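Local coordinates for protein polyketide synthase PksJ (Bacillus subtilis subsp. subtilis, PDB 4J1Q) that catalyses stereoselective reduction of alpha- and beta-keto groups on polyketide intermediates of the bacillaene assembly line, using NADPH, at residues 109-114 / 141-146; 115-120 / 147-152. All blocks are in the same frame, centred on the assembly; numbering follows the deposited sequence.

The two contacts illustrate how one pair of parallel strands changes its chemistry along its length. Contact 1 joins strands 108-115 and 140-147 in the interior, where every touching residue is buried and regular backbone hydrogen bonds are reinforced by a glutamine pair. Contact 2 takes up the same two strands where they end: one last parallel pairing gives way to loops, a weak backbone bond, small apolar touches and a long salt bridge between exposed side chains. Order and burial thus fall off together toward the C-terminal ends of the two strands.

Contact 1 of 2, residues 109-114 / 141-146; sequences IIQAIV and TAQVIE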
ATOM      1  N   ILE A 109      21.608   5.039 -10.165  1.00 54.95           N
ATOM      2  CA  ILE A 109      20.306   4.814 -10.742  1.00 53.72           C
ATOM      3  C   ILE A 109      19.934   3.336 -10.607  1.00 53.06           C
ATOM      4  O   ILE A 109      20.736   2.451 -10.940  1.00 52.81           O
ATOM      5  CB  ILE A 109      20.257   5.237 -12.228  1.00 57.90           C
ATOM      6  CG1 ILE A 109      18.821   5.130 -12.739  1.00 59.03           C
ATOM      7  CG2 ILE A 109      21.176   4.351 -13.063  1.00 60.21           C
ATOM      8  CD1 ILE A 109      18.521   5.941 -13.989  1.00 67.79           C
ATOM      9  N   ILE A 110      18.784   3.082  -9.975  1.00 49.03           N
ATOM     10  CA  ILE A 110      18.165   1.765 -10.024  1.00 48.80           C
ATOM     11  C   ILE A 110      16.865   1.835 -10.794  1.00 48.78           C
ATOM     12  O   ILE A 110      16.041   2.712 -10.542  1.00 45.36           O
ATOM     13  CB  ILE A 110      17.854   1.210  -8.627  1.00 48.25           C
ATOM     14  CG1 ILE A 110      18.937   1.618  -7.643  1.00 56.28           C
ATOM     15  CG2 ILE A 110      17.696  -0.304  -8.675  1.00 45.73           C
ATOM     16  CD1 ILE A 110      18.693   1.090  -6.249  1.00 57.09           C
ATOM     17  N   GLN A 111      16.675   0.880 -11.696  1.00 48.66           N
ATOM     18  CA  GLN A 111      15.434   0.746 -12.422  1.00 49.38           C
ATOM     19  C   GLN A 111      14.888  -0.652 -12.213  1.00 51.17           C
ATOM     20  O   GLN A 111      15.587  -1.657 -12.463  1.00 54.87           O
ATOM     21  CB  GLN A 111      15.655   0.972 -13.910  1.00 51.12           C
ATOM     22  CG  GLN A 111      16.431   2.237 -14.225  1.00 54.74           C
ATOM     23  CD  GLN A 111      16.588   2.454 -15.719  1.00 57.16           C
ATOM     24  OE1 GLN A 111      17.200   1.636 -16.404  1.00 58.23           O
ATOM     25  NE2 GLN A 111      16.000   3.531 -16.234  1.00 53.58           N
ATOM     26  N   ALA A 112      13.642  -0.714 -11.756  1.00 44.85           N
ATOM     27  CA  ALA A 112      12.985  -1.990 -11.548  1.00 44.99           C
ATOM     28  C   ALA A 112      12.096  -2.259 -12.723  1.00 46.65           C
ATOM     29  O   ALA A 112      11.341  -1.382 -13.169  1.00 45.18           O
ATOM     30  CB  ALA A 112      12.179  -1.988 -10.265  1.00 41.92           C
ATOM     31  N   ILE A 113      12.229  -3.461 -13.271  1.00 48.09           N
ATOM     32  CA  ILE A 113      11.407  -3.843 -14.395  1.00 50.59           C
ATOM     33  C   ILE A 113      10.353  -4.813 -13.927  1.00 48.88           C
ATOM     34  O   ILE A 113      10.663  -5.866 -13.383  1.00 49.71           O
ATOM     35  CB  ILE A 113      12.238  -4.441 -15.537  1.00 50.73           C
ATOM     36  CG1 ILE A 113      13.549  -3.666 -15.692  1.00 54.59           C
ATOM     37  CG2 ILE A 113      11.461  -4.387 -16.827  1.00 52.94           C
ATOM     38  CD1 ILE A 113      13.416  -2.208 -16.080  1.00 54.13           C
ATOM     39  N   VAL A 114       9.119  -4.348 -13.971  1.00 49.34           N
ATOM     40  CA  VAL A 114       7.985  -5.143 -13.541  1.00 50.80           C
ATOM     41  C   VAL A 114       7.149  -5.386 -14.792  1.00 55.80           C
ATOM     42  O   VAL A 114       6.766  -4.426 -15.486  1.00 52.93           O
ATOM     43  CB  VAL A 114       7.153  -4.397 -12.465  1.00 47.14           C
ATOM     44  CG1 VAL A 114       6.085  -5.305 -11.836  1.00 47.22           C
ATOM     45  CG2 VAL A 114       8.078  -3.807 -11.411  1.00 41.65           C
ATOM     46  N   THR A 141      18.653   7.882  -7.793  1.00 47.39           N
ATOM     47  CA  THR A 141      17.475   7.916  -8.634  1.00 48.32           C
ATOM     48  C   THR A 141      16.900   6.507  -8.715  1.00 46.96           C
ATOM     49  O   THR A 141      17.610   5.575  -9.088  1.00 47.97           O
ATOM     50  CB  THR A 141      17.800   8.403 -10.074  1.00 50.85           C
ATOM     51  OG1 THR A 141      18.081   9.806 -10.053  1.00 50.51           O
ATOM     52  CG2 THR A 141      16.602   8.174 -11.000  1.00 49.91           C
ATOM     53  N   ALA A 142      15.624   6.352  -8.362  1.00 42.96           N
ATOM     54  CA  ALA A 142      14.987   5.047  -8.409  1.00 40.58           C
ATOM     55  C   ALA A 142      13.690   5.067  -9.226  1.00 41.27           C
ATOM     56  O   ALA A 142      12.772   5.837  -8.937  1.00 38.24           O
ATOM     57  CB  ALA A 142      14.737   4.527  -7.006  1.00 37.63           C
ATOM     58  N   GLN A 143      13.621   4.217 -10.251  1.00 40.89           N
ATOM     59  CA  GLN A 143      12.453   4.169 -11.119  1.00 40.44           C
ATOM     60  C   GLN A 143      11.892   2.777 -11.158  1.00 39.65           C
ATOM     61  O   GLN A 143      12.626   1.806 -11.242  1.00 39.20           O
ATOM     62  CB  GLN A 143      12.781   4.623 -12.556  1.00 41.77           C
ATOM     63  CG  GLN A 143      13.117   6.097 -12.678  1.00 44.80           C
ATOM     64  CD  GLN A 143      13.749   6.471 -14.026  1.00 50.83           C
ATOM     65  OE1 GLN A 143      14.358   5.643 -14.702  1.00 50.13           O
ATOM     66  NE2 GLN A 143      13.613   7.736 -14.402  1.00 52.08           N
ATOM     67  N   VAL A 144      10.572   2.693 -11.141  1.00 37.94           N
ATOM     68  CA  VAL A 144       9.925   1.425 -11.368  1.00 39.00           C
ATOM     69  C   VAL A 144       9.264   1.494 -12.730  1.00 39.48           C
ATOM     70  O   VAL A 144       8.668   2.507 -13.082  1.00 40.11           O
ATOM     71  CB  VAL A 144       8.893   1.135 -10.263  1.00 35.48           C
ATOM     72  CG1 VAL A 144       8.041   2.371 -10.056  1.00 41.18           C
ATOM     73  CG2 VAL A 144       8.034  -0.059 -10.630  1.00 33.70           C
ATOM     74  N   ILE A 145       9.540   0.496 -13.555  1.00 41.36           N
ATOM     75  CA  ILE A 145       9.102   0.501 -14.939  1.00 43.71           C
ATOM     76  C   ILE A 145       8.292  -0.755 -15.212  1.00 46.26           C
ATOM     77  O   ILE A 145       8.826  -1.867 -15.214  1.00 50.39           O
ATOM     78  CB  ILE A 145      10.306   0.555 -15.899  1.00 46.78           C
ATOM     79  CG1 ILE A 145      10.991   1.926 -15.815  1.00 45.67           C
ATOM     80  CG2 ILE A 145       9.865   0.231 -17.323  1.00 48.50           C
ATOM     81  CD1 ILE A 145      12.472   1.886 -16.120  1.00 46.83           C
ATOM     82  N   GLU A 146       7.000  -0.568 -15.441  1.00 47.09           N
ATOM     83  CA  GLU A 146       6.077  -1.684 -15.613  1.00 51.75           C
ATOM     84  C   GLU A 146       5.906  -1.949 -17.109  1.00 54.40           C
ATOM     85  O   GLU A 146       5.659  -1.026 -17.878  1.00 51.78           O
ATOM     86  CB  GLU A 146       4.712  -1.347 -14.986  1.00 47.77           C
ATOM     87  CG  GLU A 146       4.771  -1.007 -13.499  1.00 52.95           C
ATOM     88  CD  GLU A 146       3.529  -0.269 -12.989  1.00 53.63           C
ATOM     89  OE1 GLU A 146       2.379  -0.697 -13.283  1.00 49.44           O
ATOM     90  OE2 GLU A 146       3.709   0.732 -12.259  1.00 53.71           O
TER
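Q111 and Q143 lie side by side on neighbouring parallel strands and join their amides above the backbone pairing. NE2 of Q111 reaches OE1 of Q143 at 3.1 Å, its N-H pointing almost straight (170°) and the acceptor lying in the Q111 amide plane. The two amides are nearly coplanar, 24° apart. Both side chains run extended beyond CG and point the same way, so the amides come together. H47 holds OE1 of Q111 and the carbonyl of L160 takes a second bond from its NE2, so the group is fixed in rotation; NE2 of Q143 turns to D163 O. Against this polar pair packs I145, its CD1 3.9 Å from Q111 NE2.

Beneath, the strands bond in strict alternation. I110 N meets T141 O at 2.9 Å, A112 N meets Q143 O at 2.8 Å, and A112 O receives I145 N at 2.6 Å. I109, Q111 and I113 direct their backbone bonds instead to strand 46-52.

All twelve residues are buried, so neither face opens to solvent, yet the faces differ. On the glutamine face, L160 of helix 156-164 covers I113 and I145. The A112, A142 and V144 face is sparser: F130 of helix 126-136 packs on the alanines, and V114 CG2 meets V144 CG2 at 3.8 Å. At its end E146 forms a salt bridge with R173. Joined through helix 126-136, the strands form a beta-alpha-beta unit in a Rossmann-like half of the chain away from the NADPH, consistent with the structural subdomain of polyketide ketoreductases.

Contact 2 of 2, residues 115-120 / 147-152; sequences PLEKEK and IEKPEE
P115 and I147 form a last parallel pair, their CA atoms 4.5 Å apart, after which L116 N reaches I147 O at 2.9 Å in a weak bond bent to 125°, with the position of that oxygen less certain than most.

L116 makes the largest contribution to the contact. Its CG lies anti to the carbonyl carbon (chi1 -52°), and an unusual chi2 of 134° carries CD1 to the turning chain, 3.6 Å from E148 N and 4.2 Å from E148 CB. R173 of strand 171-175 touches the same leucine, so this buried side chain sits between the loop and the next strand. CB of P115 touches CD of P150 at 4.1 Å, a single apolar contact between the two rings.

Such loops follow the C-terminal ends of parallel strands in a Rossmann-like fold and lead into the connecting helices, here 126-136 after one strand and 156-164 after the other. In this chain the bound NADPH lies elsewhere, with pocket residues that all come later in the sequence. One residue beyond the last pair the strand pairing has failed: L116 O and E148 O, two acceptors, stand 3.3 Å apart with no hydrogen between them. E148 has instead a backbone bond with Y174, next to strand 140-147 on its other side. Having no N-H, P115 could donate no backbone bond of its own to the strands beside it. From P150 onward the backbone takes helical angles without yet making the regular bonds. Outside, E117 and K149 cross at about a right angle, both chains bent, and OE1 of E117 comes within 3.7 Å of K149 NZ, a long salt bridge between two exposed residues.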
ATOM      1  N   PRO A 115       6.952  -6.668 -15.131  1.00 58.95           N
ATOM      2  CA  PRO A 115       6.030  -7.022 -16.184  1.00 64.99           C
ATOM      3  C   PRO A 115       4.611  -7.102 -15.645  1.00 67.70           C
ATOM      4  O   PRO A 115       4.360  -7.833 -14.691  1.00 68.36           O
ATOM      5  CB  PRO A 115       6.526  -8.405 -16.619  1.00 66.28           C
ATOM      6  CG  PRO A 115       7.104  -8.998 -15.375  1.00 65.10           C
ATOM      7  CD  PRO A 115       7.586  -7.852 -14.522  1.00 61.21           C
ATOM      8  N   LEU A 116       3.711  -6.305 -16.211  1.00 69.91           N
ATOM      9  CA  LEU A 116       2.288  -6.525 -16.020  1.00 73.84           C
ATOM     10  C   LEU A 116       1.933  -7.914 -16.532  1.00 76.09           C
ATOM     11  O   LEU A 116       2.171  -8.243 -17.686  1.00 84.52           O
ATOM     12  CB  LEU A 116       1.472  -5.453 -16.745  1.00 70.76           C
ATOM     13  CG  LEU A 116       1.880  -4.013 -16.435  1.00 66.49           C
ATOM     14  CD1 LEU A 116       1.981  -3.186 -17.704  1.00 65.58           C
ATOM     15  CD2 LEU A 116       0.909  -3.357 -15.475  1.00 71.67           C
ATOM     16  N   GLU A 117       1.491  -8.762 -15.619  1.00 75.38           N
ATOM     17  CA  GLU A 117       1.118 -10.115 -15.940  1.00 79.02           C
ATOM     18  C   GLU A 117       0.209 -10.543 -14.812  1.00 84.67           C
ATOM     19  O   GLU A 117      -0.191  -9.710 -13.991  1.00 91.89           O
ATOM     20  CB  GLU A 117       2.356 -11.001 -16.010  1.00 83.32           C
ATOM     21  CG  GLU A 117       2.085 -12.417 -16.503  1.00 93.42           C
ATOM     22  CD  GLU A 117       3.224 -12.994 -17.326  1.00102.59           C
ATOM     23  OE1 GLU A 117       3.133 -12.932 -18.572  1.00113.60           O
ATOM     24  OE2 GLU A 117       4.194 -13.533 -16.739  1.00 94.41           O
ATOM     25  N   LYS A 118      -0.098 -11.833 -14.747  1.00 86.84           N
ATOM     26  CA  LYS A 118      -1.140 -12.335 -13.859  1.00 88.78           C
ATOM     27  C   LYS A 118      -1.038 -11.784 -12.429  1.00 84.32           C
ATOM     28  O   LYS A 118      -2.005 -11.246 -11.893  1.00 86.76           O
ATOM     29  CB  LYS A 118      -1.122 -13.865 -13.843  1.00 96.82           C
ATOM     30  CG  LYS A 118      -2.492 -14.500 -13.665  1.00103.61           C
ATOM     31  CD  LYS A 118      -2.517 -15.924 -14.208  1.00107.56           C
ATOM     32  CE  LYS A 118      -2.597 -15.953 -15.729  1.00111.41           C
ATOM     33  NZ  LYS A 118      -3.971 -16.236 -16.233  1.00112.83           N
ATOM     34  N   GLU A 119       0.118 -11.960 -11.803  1.00 76.22           N
ATOM     35  CA  GLU A 119       0.306 -11.537 -10.422  1.00 66.17           C
ATOM     36  C   GLU A 119       1.532 -10.664 -10.295  1.00 58.55           C
ATOM     37  O   GLU A 119       1.756 -10.069  -9.260  1.00 58.04           O
ATOM     38  CB  GLU A 119       0.463 -12.741  -9.509  1.00 70.14           C
ATOM     39  CG  GLU A 119      -0.848 -13.347  -9.066  1.00 78.55           C
ATOM     40  CD  GLU A 119      -0.780 -14.855  -8.909  1.00 90.82           C
ATOM     41  OE1 GLU A 119       0.226 -15.343  -8.343  1.00 85.95           O
ATOM     42  OE2 GLU A 119      -1.720 -15.545  -9.376  1.00 91.65           O
ATOM     43  N   LYS A 120       2.345 -10.626 -11.340  1.00 54.63           N
ATOM     44  CA  LYS A 120       3.630  -9.952 -11.307  1.00 53.63           C
ATOM     45  C   LYS A 120       3.443  -8.441 -11.236  1.00 48.30           C
ATOM     46  O   LYS A 120       4.374  -7.685 -10.945  1.00 42.95           O
ATOM     47  CB  LYS A 120       4.456 -10.346 -12.535  1.00 54.73           C
ATOM     48  CG  LYS A 120       5.008 -11.759 -12.446  1.00 58.75           C
ATOM     49  CD  LYS A 120       5.245 -12.365 -13.815  1.00 64.84           C
ATOM     50  CE  LYS A 120       5.789 -13.782 -13.695  1.00 69.26           C
ATOM     51  NZ  LYS A 120       7.278 -13.820 -13.666  1.00 69.75           N
ATOM     52  N   ILE A 147       6.046  -3.203 -17.522  1.00 60.84           N
ATOM     53  CA  ILE A 147       6.090  -3.522 -18.944  1.00 60.04           C
ATOM     54  C   ILE A 147       5.147  -4.661 -19.253  1.00 62.14           C
ATOM     55  O   ILE A 147       5.235  -5.730 -18.646  1.00 64.38           O
ATOM     56  CB  ILE A 147       7.495  -3.944 -19.375  1.00 64.75           C
ATOM     57  CG1 ILE A 147       8.470  -2.788 -19.179  1.00 64.46           C
ATOM     58  CG2 ILE A 147       7.484  -4.438 -20.822  1.00 68.22           C
ATOM     59  CD1 ILE A 147       9.917  -3.172 -19.394  1.00 65.44           C
ATOM     60  N   GLU A 148       4.272  -4.438 -20.225  1.00 65.95           N
ATOM     61  CA  GLU A 148       3.228  -5.398 -20.584  1.00 73.13           C
ATOM     62  C   GLU A 148       3.781  -6.712 -21.154  1.00 76.16           C
ATOM     63  O   GLU A 148       3.331  -7.796 -20.771  1.00 77.22           O
ATOM     64  CB  GLU A 148       2.229  -4.764 -21.561  1.00 76.44           C
ATOM     65  CG  GLU A 148       1.477  -5.753 -22.438  1.00 92.27           C
ATOM     66  CD  GLU A 148       0.144  -6.194 -21.848  1.00 96.60           C
ATOM     67  OE1 GLU A 148      -0.575  -5.364 -21.246  1.00100.59           O
ATOM     68  OE2 GLU A 148      -0.204  -7.380 -22.012  1.00107.39           O
ATOM     69  N   LYS A 149       4.727  -6.615 -22.086  1.00 73.28           N
ATOM     70  CA  LYS A 149       5.512  -7.789 -22.500  1.00 81.82           C
ATOM     71  C   LYS A 149       6.899  -7.343 -22.904  1.00 80.94           C
ATOM     72  O   LYS A 149       7.141  -7.057 -24.072  1.00 80.31           O
ATOM     73  CB  LYS A 149       4.862  -8.528 -23.683  1.00 91.20           C
ATOM     74  CG  LYS A 149       3.343  -8.634 -23.631  1.00 99.42           C
ATOM     75  CD  LYS A 149       2.887  -9.598 -22.551  1.00104.78           C
ATOM     76  CE  LYS A 149       2.540 -10.952 -23.136  1.00111.42           C
ATOM     77  NZ  LYS A 149       2.722 -11.980 -22.077  1.00121.08           N
ATOM     78  N   PRO A 150       7.806  -7.227 -21.929  1.00 78.11           N
ATOM     79  CA  PRO A 150       9.098  -6.627 -22.239  1.00 80.52           C
ATOM     80  C   PRO A 150       9.938  -7.442 -23.249  1.00 88.87           C
ATOM     81  O   PRO A 150      10.562  -6.853 -24.134  1.00 91.51           O
ATOM     82  CB  PRO A 150       9.786  -6.528 -20.869  1.00 72.81           C
ATOM     83  CG  PRO A 150       9.115  -7.551 -20.021  1.00 68.46           C
ATOM     84  CD  PRO A 150       7.700  -7.661 -20.524  1.00 73.52           C
ATOM     85  N   GLU A 151       9.933  -8.771 -23.145  1.00 88.74           N
ATOM     86  CA  GLU A 151      10.778  -9.590 -24.024  1.00 99.82           C
ATOM     87  C   GLU A 151      10.477  -9.281 -25.479  1.00103.09           C
ATOM     88  O   GLU A 151      11.380  -9.164 -26.304  1.00109.88           O
ATOM     89  CB  GLU A 151      10.562 -11.081 -23.772  1.00 98.96           C
ATOM     90  CG  GLU A 151       9.112 -11.509 -23.894  1.00 97.83           C
ATOM     91  CD  GLU A 151       8.226 -10.778 -22.910  1.00 89.61           C
ATOM     92  OE1 GLU A 151       7.025 -10.608 -23.189  1.00 95.02           O
ATOM     93  OE2 GLU A 151       8.748 -10.343 -21.872  1.00 81.58           O
ATOM     94  N   GLU A 152       9.195  -9.172 -25.791  1.00103.57           N
ATOM     95  CA  GLU A 152       8.774  -8.946 -27.157  1.00109.92           C
ATOM     96  C   GLU A 152       9.339  -7.639 -27.694  1.00112.70           C
ATOM     97  O   GLU A 152       9.799  -7.580 -28.826  1.00123.87           O
ATOM     98  CB  GLU A 152       7.251  -8.998 -27.266  1.00102.06           C
ATOM     99  CG  GLU A 152       6.682 -10.311 -26.748  1.00104.44           C
ATOM    100  CD  GLU A 152       5.211 -10.486 -27.040  1.00113.22           C
ATOM    101  OE1 GLU A 152       4.608  -9.569 -27.636  1.00113.52           O
ATOM    102  OE2 GLU A 152       4.662 -11.550 -26.679  1.00116.94           O
TER